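Local atomic coordinates of leukocyte-associated immunoglobulin-like receptor 1 (Mus musculus, PDB entry 4ESK), a protein that acts as an inhibitory receptor that restrains natural killer cells, B-cells and T-cells, represented here by its extracellular immunoglobulin-like domain. Residues G23-V28 with I67-E72; C30-K35 with C80-G85; N40-E45 with T61-E66; G76-I81 with L95-I100. One frame throughout, in Å; residues are numbered along the deposited sequence.

Contact 1 (G23-V28 with I67-E72); sequences GTFVTV and IGPVNE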
loop_
_atom_site.group_PDB
_atom_site.type_symbol
_atom_site.label_atom_id
_atom_site.label_comp_id
_atom_site.label_asym_id
_atom_site.label_seq_id
_atom_site.Cartn_x
_atom_site.Cartn_y
_atom_site.Cartn_z
ATOM N N GLY A 23 -11.494 7.563 11.682
ATOM C CA GLY A 23 -12.591 7.926 10.807
ATOM C C GLY A 23 -12.157 8.407 9.430
ATOM O O GLY A 23 -13.001 8.705 8.597
ATOM N N THR A 24 -10.846 8.497 9.207
ATOM C CA THR A 24 -10.269 8.912 7.917
ATOM C C THR A 24 -10.465 7.815 6.882
ATOM O O THR A 24 -10.491 6.644 7.226
ATOM C CB THR A 24 -8.734 9.134 8.044
ATOM O OG1 THR A 24 -8.476 10.182 8.959
ATOM C CG2 THR A 24 -8.029 9.493 6.683
ATOM N N PHE A 25 -10.562 8.204 5.616
ATOM C CA PHE A 25 -10.470 7.240 4.513
ATOM C C PHE A 25 -9.055 7.277 3.918
ATOM O O PHE A 25 -8.588 8.332 3.457
ATOM C CB PHE A 25 -11.535 7.517 3.455
ATOM C CG PHE A 25 -12.927 7.139 3.887
ATOM C CD1 PHE A 25 -13.601 7.894 4.830
ATOM C CD2 PHE A 25 -13.561 6.020 3.352
ATOM C CE1 PHE A 25 -14.878 7.537 5.252
ATOM C CE2 PHE A 25 -14.844 5.668 3.765
ATOM C CZ PHE A 25 -15.497 6.428 4.720
ATOM N N VAL A 26 -8.371 6.137 3.979
ATOM C CA VAL A 26 -7.001 5.996 3.459
ATOM C C VAL A 26 -7.063 5.348 2.073
ATOM O O VAL A 26 -7.958 4.545 1.793
ATOM C CB VAL A 26 -6.136 5.146 4.407
ATOM C CG1 VAL A 26 -4.844 4.694 3.753
ATOM C CG2 VAL A 26 -5.807 5.911 5.688
ATOM N N THR A 27 -6.146 5.758 1.194
ATOM C CA THR A 27 -5.975 5.135 -0.108
ATOM C C THR A 27 -4.540 4.672 -0.188
ATOM O O THR A 27 -3.620 5.465 0.017
ATOM C CB THR A 27 -6.218 6.137 -1.239
ATOM O OG1 THR A 27 -7.529 6.711 -1.106
ATOM C CG2 THR A 27 -6.092 5.464 -2.608
ATOM N N VAL A 28 -4.347 3.393 -0.465
ATOM C CA VAL A 28 -3.011 2.822 -0.616
ATOM C C VAL A 28 -2.855 2.566 -2.107
ATOM O O VAL A 28 -3.709 1.891 -2.708
ATOM C CB VAL A 28 -2.812 1.487 0.143
ATOM C CG1 VAL A 28 -1.366 1.004 0.010
ATOM C CG2 VAL A 28 -3.137 1.605 1.646
ATOM N N ILE A 67 -9.172 2.016 2.179
ATOM C CA ILE A 67 -9.341 1.581 3.546
ATOM C C ILE A 67 -9.980 2.712 4.353
ATOM O O ILE A 67 -9.322 3.669 4.717
ATOM C CB ILE A 67 -8.008 1.209 4.213
ATOM C CG1 ILE A 67 -7.219 0.214 3.359
ATOM C CG2 ILE A 67 -8.239 0.623 5.593
ATOM C CD1 ILE A 67 -5.838 -0.039 3.926
ATOM N N GLY A 68 -11.279 2.604 4.626
ATOM C CA GLY A 68 -11.957 3.673 5.356
ATOM C C GLY A 68 -13.400 3.320 5.653
ATOM O O GLY A 68 -14.017 2.581 4.888
ATOM N N PRO A 69 -13.948 3.863 6.752
ATOM C CA PRO A 69 -13.289 4.711 7.758
ATOM C C PRO A 69 -12.351 3.940 8.660
ATOM O O PRO A 69 -12.671 2.833 9.115
ATOM C CB PRO A 69 -14.467 5.268 8.565
ATOM C CG PRO A 69 -15.503 4.212 8.445
ATOM C CD PRO A 69 -15.378 3.711 7.036
ATOM N N VAL A 70 -11.191 4.516 8.944
ATOM C CA VAL A 70 -10.193 3.819 9.756
ATOM C C VAL A 70 -10.477 3.892 11.263
ATOM O O VAL A 70 -11.036 4.868 11.779
ATOM C CB VAL A 70 -8.743 4.290 9.487
ATOM C CG1 VAL A 70 -8.370 4.025 8.024
ATOM C CG2 VAL A 70 -8.565 5.756 9.850
ATOM N N ASN A 71 -10.076 2.838 11.947
ATOM C CA ASN A 71 -9.977 2.863 13.397
ATOM C C ASN A 71 -8.655 2.269 13.871
ATOM O O ASN A 71 -7.733 2.083 13.070
ATOM C CB ASN A 71 -11.204 2.184 14.020
ATOM C CG ASN A 71 -11.278 0.712 13.696
ATOM O OD1 ASN A 71 -10.295 0.107 13.259
ATOM N ND2 ASN A 71 -12.454 0.118 13.909
ATOM N N GLU A 72 -8.550 1.972 15.171
ATOM C CA GLU A 72 -7.302 1.520 15.773
ATOM C C GLU A 72 -6.755 0.226 15.156
ATOM O O GLU A 72 -5.578 -0.022 15.221
ATOM C CB GLU A 72 -7.459 1.374 17.302
ATOM C CG GLU A 72 -8.390 0.258 17.782
ATOM C CD GLU A 72 -9.874 0.601 17.707
ATOM O OE1 GLU A 72 -10.228 1.781 17.456
ATOM O OE2 GLU A 72 -10.696 -0.326 17.908
#
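Val-26 and Ile-67 form an antiparallel hydrogen-bonded pair, with Val-26 N at 2.7 Å from Ile-67 O and Ile-67 N at 2.8 Å from Val-26 O. This closes one end of the two-stranded sheet (26-31 with 62-67) of the immunoglobulin sandwich. Beyond the pair the backbones stay joined without regular strand geometry: Val-70 N donates to Thr-24 O, and Gly-23 N reaches Val-70 O over 2.7 Å at a nearly straight 169°. In between comes Gly-68, followed by the cis peptide of Pro-69. The Phe-25 ring lies against this kink, one face over Gly-68 C and Pro-69 N, with CE2 at 3.3 Å from Gly-68 C. A CB on Gly-68 would collide with Phe-25 CD2 as the ring now lies, consistent with a glycine being needed for so close a packing. On the face carrying Val-26 and Ile-67, Val-26 packs on Ile-20, and Val-28 and Ile-67 on Leu-44, of the facing sheet. Val-26 carries CG1 anti to its own nitrogen (chi1 166°), leaving CG2 to meet Val-70 CG1 at 3.9 Å, the two side chains at about a right angle. Further along the strand, Val-28 CG2 touches Ile-67 CD1, also at 3.9 Å.

Contact 2 (C30-K35 with C80-G85); sequences CSYSDK and CIYSKG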
loop_
_atom_site.group_PDB
_atom_site.type_symbol
_atom_site.label_atom_id
_atom_site.label_comp_id
_atom_site.label_asym_id
_atom_site.label_seq_id
_atom_site.Cartn_x
_atom_site.Cartn_y
_atom_site.Cartn_z
ATOM N N CYS A 30 -0.481 0.831 -4.628
ATOM C CA CYS A 30 0.639 -0.048 -4.957
ATOM C C CYS A 30 0.971 0.217 -6.404
ATOM O O CYS A 30 0.075 0.454 -7.229
ATOM C CB CYS A 30 0.240 -1.513 -4.769
ATOM S SG CYS A 30 -0.176 -1.973 -3.083
ATOM N N SER A 31 2.246 0.183 -6.755
ATOM C CA SER A 31 2.655 0.454 -8.132
ATOM C C SER A 31 3.822 -0.465 -8.496
ATOM O O SER A 31 4.610 -0.834 -7.631
ATOM C CB SER A 31 3.039 1.934 -8.275
ATOM O OG SER A 31 3.438 2.270 -9.596
ATOM N N TYR A 32 3.939 -0.831 -9.766
ATOM C CA TYR A 32 5.114 -1.563 -10.189
ATOM C C TYR A 32 5.481 -1.115 -11.582
ATOM O O TYR A 32 4.907 -1.575 -12.549
ATOM C CB TYR A 32 4.894 -3.068 -10.122
ATOM C CG TYR A 32 6.155 -3.894 -10.006
ATOM C CD1 TYR A 32 7.428 -3.354 -10.249
ATOM C CD2 TYR A 32 6.083 -5.234 -9.645
ATOM C CE1 TYR A 32 8.560 -4.120 -10.100
ATOM C CE2 TYR A 32 7.211 -6.011 -9.509
ATOM C CZ TYR A 32 8.448 -5.457 -9.749
ATOM O OH TYR A 32 9.582 -6.221 -9.600
ATOM N N SER A 33 6.439 -0.200 -11.640
ATOM C CA SER A 33 6.999 0.290 -12.887
ATOM C C SER A 33 7.720 -0.842 -13.605
ATOM O O SER A 33 8.457 -1.634 -13.002
ATOM C CB SER A 33 7.999 1.413 -12.616
ATOM O OG SER A 33 9.179 0.883 -12.024
ATOM N N ASP A 34 7.554 -0.896 -14.903
ATOM C CA ASP A 34 8.422 -1.733 -15.733
ATOM C C ASP A 34 7.932 -3.175 -15.781
ATOM O O ASP A 34 7.894 -3.749 -16.863
ATOM C CB ASP A 34 9.911 -1.701 -15.286
ATOM C CG ASP A 34 10.489 -0.286 -15.210
ATOM O OD1 ASP A 34 10.353 0.442 -16.220
ATOM O OD2 ASP A 34 11.087 0.096 -14.152
ATOM N N LYS A 35 7.550 -3.753 -14.638
ATOM C CA LYS A 35 7.317 -5.213 -14.547
ATOM C C LYS A 35 5.882 -5.622 -14.240
ATOM O O LYS A 35 5.611 -6.793 -13.997
ATOM C CB LYS A 35 8.212 -5.830 -13.465
ATOM C CG LYS A 35 9.665 -5.421 -13.524
ATOM C CD LYS A 35 10.379 -6.022 -14.710
ATOM C CE LYS A 35 11.895 -5.901 -14.567
ATOM N NZ LYS A 35 12.425 -6.298 -13.223
ATOM N N CYS A 80 3.437 -3.445 -0.207
ATOM C CA CYS A 80 2.761 -4.066 -1.349
ATOM C C CYS A 80 3.617 -5.238 -1.858
ATOM O O CYS A 80 4.820 -5.101 -1.986
ATOM C CB CYS A 80 2.587 -3.052 -2.486
ATOM S SG CYS A 80 1.534 -1.621 -2.079
ATOM N N ILE A 81 2.991 -6.374 -2.160
ATOM C CA ILE A 81 3.688 -7.542 -2.745
ATOM C C ILE A 81 2.970 -7.950 -4.026
ATOM O O ILE A 81 1.748 -8.179 -4.028
ATOM C CB ILE A 81 3.753 -8.770 -1.800
ATOM C CG1 ILE A 81 4.388 -8.361 -0.457
ATOM C CG2 ILE A 81 4.508 -9.903 -2.506
ATOM C CD1 ILE A 81 4.290 -9.359 0.672
ATOM N N TYR A 82 3.725 -8.012 -5.118
ATOM C CA TYR A 82 3.215 -8.456 -6.402
ATOM C C TYR A 82 3.680 -9.887 -6.581
ATOM O O TYR A 82 4.830 -10.197 -6.267
ATOM C CB TYR A 82 3.762 -7.577 -7.534
ATOM C CG TYR A 82 3.033 -6.275 -7.663
ATOM C CD1 TYR A 82 3.419 -5.173 -6.911
ATOM C CD2 TYR A 82 1.932 -6.144 -8.511
ATOM C CE1 TYR A 82 2.759 -3.982 -7.020
ATOM C CE2 TYR A 82 1.244 -4.959 -8.590
ATOM C CZ TYR A 82 1.675 -3.873 -7.844
ATOM O OH TYR A 82 1.001 -2.706 -7.953
ATOM N N SER A 83 2.799 -10.756 -7.067
ATOM C CA SER A 83 3.158 -12.167 -7.226
ATOM C C SER A 83 2.556 -12.826 -8.460
ATOM O O SER A 83 1.603 -12.336 -9.062
ATOM C CB SER A 83 2.786 -12.964 -5.965
ATOM O OG SER A 83 1.399 -12.955 -5.761
ATOM N N LYS A 84 3.152 -13.964 -8.814
ATOM C CA LYS A 84 2.652 -14.854 -9.854
ATOM C C LYS A 84 2.908 -16.278 -9.329
ATOM O O LYS A 84 4.050 -16.640 -9.021
ATOM C CB LYS A 84 3.426 -14.626 -11.157
ATOM C CG LYS A 84 3.059 -15.556 -12.309
ATOM C CD LYS A 84 1.761 -15.134 -12.982
ATOM C CE LYS A 84 1.371 -16.058 -14.136
ATOM N NZ LYS A 84 2.515 -16.379 -15.037
ATOM N N GLY A 85 1.841 -17.053 -9.194
ATOM C CA GLY A 85 1.932 -18.390 -8.618
ATOM C C GLY A 85 2.476 -18.344 -7.204
ATOM O O GLY A 85 2.205 -17.397 -6.451
#
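Cys-30 SG and Cys-80 SG are covalently joined at 2.0 Å, the tightest point of a contact with no hydrogen bond between its two segments. The chi3 of -78° gives the bridge a left-handed twist, and Cys-30 CA and Cys-80 CA stand 5.8 Å apart. Next to it the Tyr-82 ring reaches across: with CG anti to the carbonyl carbon (chi1 -80°), its hydroxyl end arrives beside the backbone of 30-31, OH lying 3.3 Å from Cys-30 C. That hydroxyl is hydrogen-bonded to Asp-63 OD1. This is the canonical disulfide of the immunoglobulin fold, tying strand 26-31 of one sheet to strand 76-84 of the other through the interior. Over one face of the Tyr-82 ring sits Tyr-32 CB, 4.0 Å from the ring centroid, a CH-pi contact. The two tyrosine rings themselves meet obliquely, planes at 53°, Tyr-32 CD2 coming within 3.8 Å of Tyr-82 CG. Replacing Tyr-82 by an alanine would probably open a gap beside Tyr-32 CB and the 30-31 backbone, and leave Asp-63 OD1 without one of its hydrogen-bond mates. Outward the segments diverge: the CA atoms of Tyr-32 and Tyr-82 are already 8.1 Å apart. The exposed turn Ser-33 to Lys-35 touches nothing of 80-85, and is tied internally instead, Ser-33 OG donating to Asp-34 OD2 from above the carboxylate plane.

Contact 3 (N40-E45 with T61-E66); sequences NMVRLE and TEDEFE
The interior of an immunoglobulin beta sandwich, where strand 41-46 of the five-stranded sheet faces strand 62-67 of the two-stranded one, is filled here by Val-42 and Leu-44 against Asp-63 and Phe-65. The short segments 41-45 and 62-66 approach to 8.8 Å between axes and cross at -42°, a spacing bridged mainly by side chains, without a hydrogen bond. Phe-65 occupies the middle. Leu-44 CB sits over the centre of one ring face, 4.3 Å from the centroid and only 5° off the normal, while Leu-44 CD2 runs back past the ring to Phe-65 CB at 4.0 Å. At the ring edge, in its plane, Val-42 O lies 3.7 Å from Phe-65 CZ. Lys-54 adds a cation-pi contact to the same ring. Val-42 holds CG1 between its backbone nitrogen and carbonyl carbon (chi1 55°), and this methyl packs on Asp-63 CB at 3.8 Å, with Asp-63 CG nearly as near. Asp-63 is a buried carboxylate with an aliphatic neighbour, and its polar end is satisfied from outside the pair: His-36 NE2 and Tyr-82 OH both bond OD1, and Glu-57 N bonds OD2. Those bonds would be expected to stabilise its negative charge. Inward residues at every second position, alternating with outward ones such as Arg-43 and Glu-64, give the two-layer packing typical of the immunoglobulin fold.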
loop_
_atom_site.group_PDB
_atom_site.type_symbol
_atom_site.label_atom_id
_atom_site.label_comp_id
_atom_site.label_asym_id
_atom_site.label_seq_id
_atom_site.Cartn_x
_atom_site.Cartn_y
_atom_site.Cartn_z
ATOM N N ASN A 40 0.224 -11.332 -11.629
ATOM C CA ASN A 40 -1.232 -11.325 -11.769
ATOM C C ASN A 40 -2.004 -11.109 -10.458
ATOM O O ASN A 40 -3.218 -10.984 -10.488
ATOM C CB ASN A 40 -1.729 -12.585 -12.505
ATOM C CG ASN A 40 -1.483 -13.861 -11.742
ATOM O OD1 ASN A 40 -0.892 -13.869 -10.664
ATOM N ND2 ASN A 40 -1.940 -14.987 -12.327
ATOM N N MET A 41 -1.290 -11.080 -9.336
ATOM C CA MET A 41 -1.871 -10.784 -8.034
ATOM C C MET A 41 -1.109 -9.664 -7.343
ATOM O O MET A 41 0.100 -9.534 -7.476
ATOM C CB MET A 41 -1.848 -12.013 -7.132
ATOM C CG MET A 41 -2.823 -13.098 -7.599
ATOM S SD MET A 41 -4.544 -12.578 -7.465
ATOM C CE MET A 41 -4.658 -12.312 -5.687
ATOM N N VAL A 42 -1.840 -8.876 -6.569
ATOM C CA VAL A 42 -1.210 -7.871 -5.729
ATOM C C VAL A 42 -1.858 -7.940 -4.350
ATOM O O VAL A 42 -3.091 -8.028 -4.216
ATOM C CB VAL A 42 -1.301 -6.456 -6.335
ATOM C CG1 VAL A 42 -2.736 -6.054 -6.638
ATOM C CG2 VAL A 42 -0.627 -5.449 -5.405
ATOM N N ARG A 43 -1.021 -7.904 -3.333
ATOM C CA ARG A 43 -1.505 -7.936 -1.971
ATOM C C ARG A 43 -0.900 -6.829 -1.123
ATOM O O ARG A 43 0.258 -6.396 -1.312
ATOM C CB ARG A 43 -1.299 -9.292 -1.340
ATOM C CG ARG A 43 0.104 -9.678 -0.946
ATOM C CD ARG A 43 0.037 -11.069 -0.323
ATOM N NE ARG A 43 1.327 -11.599 0.104
ATOM C CZ ARG A 43 2.165 -12.311 -0.656
ATOM N NH1 ARG A 43 1.906 -12.578 -1.932
ATOM N NH2 ARG A 43 3.284 -12.761 -0.126
ATOM N N LEU A 44 -1.740 -6.331 -0.238
ATOM C CA LEU A 44 -1.313 -5.413 0.781
ATOM C C LEU A 44 -1.043 -6.255 2.001
ATOM O O LEU A 44 -1.957 -6.930 2.509
ATOM C CB LEU A 44 -2.413 -4.391 1.013
ATOM C CG LEU A 44 -2.155 -3.181 1.883
ATOM C CD1 LEU A 44 -0.883 -2.446 1.441
ATOM C CD2 LEU A 44 -3.391 -2.307 1.752
ATOM N N GLU A 45 0.206 -6.252 2.438
ATOM C CA GLU A 45 0.638 -6.959 3.638
ATOM C C GLU A 45 0.618 -5.969 4.799
ATOM O O GLU A 45 1.100 -4.846 4.655
ATOM C CB GLU A 45 2.049 -7.525 3.469
ATOM C CG GLU A 45 2.501 -8.424 4.631
ATOM C CD GLU A 45 3.941 -8.906 4.521
ATOM O OE1 GLU A 45 4.146 -10.061 4.112
ATOM O OE2 GLU A 45 4.881 -8.131 4.841
ATOM N N THR A 61 -0.472 0.434 -14.134
ATOM C CA THR A 61 0.607 -0.108 -13.324
ATOM C C THR A 61 0.411 0.218 -11.842
ATOM O O THR A 61 1.289 -0.061 -11.028
ATOM C CB THR A 61 1.979 0.378 -13.820
ATOM O OG1 THR A 61 2.006 1.810 -13.911
ATOM C CG2 THR A 61 2.301 -0.222 -15.205
ATOM N N GLU A 62 -0.717 0.842 -11.505
ATOM C CA GLU A 62 -1.075 1.103 -10.122
ATOM C C GLU A 62 -2.287 0.261 -9.737
ATOM O O GLU A 62 -3.193 0.059 -10.539
ATOM C CB GLU A 62 -1.412 2.595 -9.907
ATOM C CG GLU A 62 -0.226 3.531 -10.058
ATOM C CD GLU A 62 0.400 3.539 -11.453
ATOM O OE1 GLU A 62 -0.280 3.887 -12.439
ATOM O OE2 GLU A 62 1.582 3.177 -11.573
ATOM N N ASP A 63 -2.304 -0.177 -8.492
ATOM C CA ASP A 63 -3.378 -1.001 -7.925
ATOM C C ASP A 63 -3.729 -0.399 -6.569
ATOM O O ASP A 63 -2.871 -0.315 -5.688
ATOM C CB ASP A 63 -2.860 -2.415 -7.748
ATOM C CG ASP A 63 -2.488 -3.059 -9.056
ATOM O OD1 ASP A 63 -1.294 -3.001 -9.424
ATOM O OD2 ASP A 63 -3.386 -3.587 -9.747
ATOM N N GLU A 64 -4.972 0.041 -6.412
ATOM C CA GLU A 64 -5.359 0.802 -5.240
ATOM C C GLU A 64 -6.207 -0.005 -4.287
ATOM O O GLU A 64 -7.033 -0.814 -4.718
ATOM C CB GLU A 64 -6.179 2.005 -5.642
ATOM C CG GLU A 64 -5.430 3.034 -6.437
ATOM C CD GLU A 64 -6.186 4.338 -6.527
ATOM O OE1 GLU A 64 -7.160 4.531 -5.765
ATOM O OE2 GLU A 64 -5.809 5.157 -7.379
ATOM N N PHE A 65 -6.021 0.251 -3.002
ATOM C CA PHE A 65 -6.824 -0.349 -1.944
ATOM C C PHE A 65 -7.381 0.799 -1.105
ATOM O O PHE A 65 -6.612 1.552 -0.527
ATOM C CB PHE A 65 -5.953 -1.238 -1.066
ATOM C CG PHE A 65 -5.375 -2.438 -1.769
ATOM C CD1 PHE A 65 -6.020 -3.645 -1.715
ATOM C CD2 PHE A 65 -4.166 -2.365 -2.444
ATOM C CE1 PHE A 65 -5.501 -4.763 -2.351
ATOM C CE2 PHE A 65 -3.637 -3.476 -3.091
ATOM C CZ PHE A 65 -4.300 -4.683 -3.028
ATOM N N GLU A 66 -8.702 0.961 -1.070
ATOM C CA GLU A 66 -9.305 1.981 -0.226
ATOM C C GLU A 66 -9.638 1.361 1.118
ATOM O O GLU A 66 -10.285 0.312 1.179
ATOM C CB GLU A 66 -10.563 2.583 -0.838
ATOM C CG GLU A 66 -10.968 3.875 -0.135
ATOM C CD GLU A 66 -12.342 4.370 -0.519
ATOM O OE1 GLU A 66 -13.001 3.722 -1.357
ATOM O OE2 GLU A 66 -12.763 5.418 0.010
#

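Contact 4 (G76-I81 with L95-I100); sequences GHYSCI and LELKVI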
loop_
_atom_site.group_PDB
_atom_site.type_symbol
_atom_site.label_atom_id
_atom_site.label_comp_id
_atom_site.label_asym_id
_atom_site.label_seq_id
_atom_site.Cartn_x
_atom_site.Cartn_y
_atom_site.Cartn_z
ATOM N N GLY A 76 -0.391 0.053 11.960
ATOM C CA GLY A 76 0.541 -1.005 11.583
ATOM C C GLY A 76 1.489 -0.660 10.442
ATOM O O GLY A 76 1.514 0.486 9.984
ATOM N N HIS A 77 2.254 -1.670 10.005
ATOM C CA HIS A 77 3.261 -1.543 8.944
ATOM C C HIS A 77 2.770 -2.198 7.689
ATOM O O HIS A 77 2.308 -3.354 7.731
ATOM C CB HIS A 77 4.569 -2.201 9.366
ATOM C CG HIS A 77 5.291 -1.458 10.468
ATOM N ND1 HIS A 77 4.957 -1.595 11.768
ATOM C CD2 HIS A 77 6.340 -0.547 10.428
ATOM C CE1 HIS A 77 5.751 -0.809 12.529
ATOM N NE2 HIS A 77 6.598 -0.163 11.714
ATOM N N TYR A 78 2.885 -1.493 6.564
ATOM C CA TYR A 78 2.284 -1.919 5.319
ATOM C C TYR A 78 3.304 -1.982 4.205
ATOM O O TYR A 78 4.188 -1.133 4.124
ATOM C CB TYR A 78 1.205 -0.944 4.887
ATOM C CG TYR A 78 -0.036 -0.952 5.764
ATOM C CD1 TYR A 78 -1.161 -1.680 5.402
ATOM C CD2 TYR A 78 -0.062 -0.234 6.952
ATOM C CE1 TYR A 78 -2.303 -1.690 6.194
ATOM C CE2 TYR A 78 -1.197 -0.236 7.757
ATOM C CZ TYR A 78 -2.302 -0.953 7.369
ATOM O OH TYR A 78 -3.424 -0.930 8.160
ATOM N N SER A 79 3.160 -3.000 3.358
ATOM C CA SER A 79 3.946 -3.091 2.139
ATOM C C SER A 79 3.107 -3.748 1.047
ATOM O O SER A 79 2.139 -4.501 1.336
ATOM C CB SER A 79 5.233 -3.868 2.393
ATOM O OG SER A 79 4.950 -5.179 2.825
ATOM N N CYS A 80 3.437 -3.445 -0.207
ATOM C CA CYS A 80 2.761 -4.066 -1.349
ATOM C C CYS A 80 3.617 -5.238 -1.858
ATOM O O CYS A 80 4.820 -5.101 -1.986
ATOM C CB CYS A 80 2.587 -3.052 -2.486
ATOM S SG CYS A 80 1.534 -1.621 -2.079
ATOM N N ILE A 81 2.991 -6.374 -2.160
ATOM C CA ILE A 81 3.688 -7.542 -2.745
ATOM C C ILE A 81 2.970 -7.950 -4.026
ATOM O O ILE A 81 1.748 -8.179 -4.028
ATOM C CB ILE A 81 3.753 -8.770 -1.800
ATOM C CG1 ILE A 81 4.388 -8.361 -0.457
ATOM C CG2 ILE A 81 4.508 -9.903 -2.506
ATOM C CD1 ILE A 81 4.290 -9.359 0.672
ATOM N N LEU A 95 5.737 1.140 4.891
ATOM C CA LEU A 95 5.257 2.370 5.489
ATOM C C LEU A 95 4.501 2.051 6.769
ATOM O O LEU A 95 3.809 1.041 6.865
ATOM C CB LEU A 95 4.339 3.137 4.552
ATOM C CG LEU A 95 4.981 3.629 3.237
ATOM C CD1 LEU A 95 3.918 4.284 2.357
ATOM C CD2 LEU A 95 6.082 4.626 3.554
ATOM N N GLU A 96 4.584 2.967 7.720
ATOM C CA GLU A 96 3.913 2.810 9.008
ATOM C C GLU A 96 2.750 3.773 9.102
ATOM O O GLU A 96 2.899 4.963 8.781
ATOM C CB GLU A 96 4.899 3.085 10.133
ATOM C CG GLU A 96 4.271 3.007 11.509
ATOM C CD GLU A 96 5.249 3.244 12.633
ATOM O OE1 GLU A 96 6.302 3.913 12.446
ATOM O OE2 GLU A 96 4.937 2.759 13.742
ATOM N N LEU A 97 1.586 3.267 9.518
ATOM C CA LEU A 97 0.457 4.129 9.847
ATOM C C LEU A 97 0.174 4.083 11.329
ATOM O O LEU A 97 0.204 3.011 11.924
ATOM C CB LEU A 97 -0.806 3.708 9.141
ATOM C CG LEU A 97 -0.740 3.631 7.631
ATOM C CD1 LEU A 97 -2.122 3.269 7.149
ATOM C CD2 LEU A 97 -0.284 4.974 7.057
ATOM N N LYS A 98 -0.124 5.246 11.901
ATOM C CA LYS A 98 -0.572 5.321 13.280
ATOM C C LYS A 98 -1.877 6.109 13.302
ATOM O O LYS A 98 -1.937 7.274 12.878
ATOM C CB LYS A 98 0.513 5.932 14.183
ATOM C CG LYS A 98 0.055 6.188 15.629
ATOM C CD LYS A 98 -0.542 4.937 16.273
ATOM C CE LYS A 98 -1.013 5.171 17.715
ATOM N NZ LYS A 98 -1.110 3.879 18.461
ATOM N N VAL A 99 -2.943 5.441 13.746
ATOM C CA VAL A 99 -4.274 6.022 13.770
ATOM C C VAL A 99 -4.463 6.640 15.152
ATOM O O VAL A 99 -4.196 5.988 16.158
ATOM C CB VAL A 99 -5.381 4.978 13.473
ATOM C CG1 VAL A 99 -6.773 5.615 13.573
ATOM C CG2 VAL A 99 -5.175 4.391 12.083
ATOM N N ILE A 100 -4.884 7.904 15.190
ATOM C CA ILE A 100 -5.013 8.615 16.475
ATOM C C ILE A 100 -6.450 9.065 16.774
ATOM O O ILE A 100 -7.193 9.484 15.870
ATOM C CB ILE A 100 -4.005 9.792 16.587
ATOM C CG1 ILE A 100 -4.246 10.861 15.516
ATOM C CG2 ILE A 100 -2.572 9.279 16.501
ATOM C CD1 ILE A 100 -4.867 12.138 16.051
#
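Leu-95 O takes the shortest polar bond of this contact, from Tyr-78 N at 2.7 Å, and is also approached by the CA-H of His-77, whose CA lies 3.4 Å away. Leu-95 N returns a bond to Tyr-78 O, and two residues along Gly-76 and Leu-97 form a second hydrogen-bonded pair, Leu-97 N meeting Gly-76 O at 2.8 Å and 171°. His-77 and Glu-96 are the non-hydrogen-bonded pair between them. Their side chains run side by side: Glu-96 sends CG anti to its own nitrogen (chi1 177°) and extends beyond it, laying CG over one face of the His-77 ring at 4.2 Å from the centroid. Ring and carboxylate planes are 22° apart, with Glu-96 OE2 3.9 Å from His-77 NE2, so this is a CH-pi contact without a hydrogen bond between the side chains; OE1 bonds instead to Ser-17 OG. An alanine in place of Glu-96 is likely to uncover that histidine face and leave Ser-17 OG without this partner. On the opposite face Tyr-78 CE2 touches Leu-97 CD1 at 3.7 Å. The Tyr-78 hydroxyl bonds Ile-74 O, four residues back, a tyrosine corner at the start of the strand. The hairpin strands 76-84 and 88-100 lie inside the five-stranded sheet, flanked by 41-46 beside the former and 17-21 beside the latter.

How the contacts relate
From the N terminus the chain opens contact 1 at 23-28 and contact 2 at 30-35 along the same strand, then contact 3 at 40-45. Contact 3 closes first, at 61-66, so its loop lies within those of both earlier contacts; contact 1 closes next, at 67-72, and contact 2 after it, at 80-85, so contacts 1 and 2 cross. Contact 4 starts on 76-81, overlapping contact 2 at Cys-80 and Ile-81, and closes the final hairpin at 95-100. Contact 1 joins strand 26-31 to the end of 62-67 and its following loop; contact 4 lies within the five-stranded sheet; contacts 2 and 3, about 8 Å apart between centres, join the two sheets face to face.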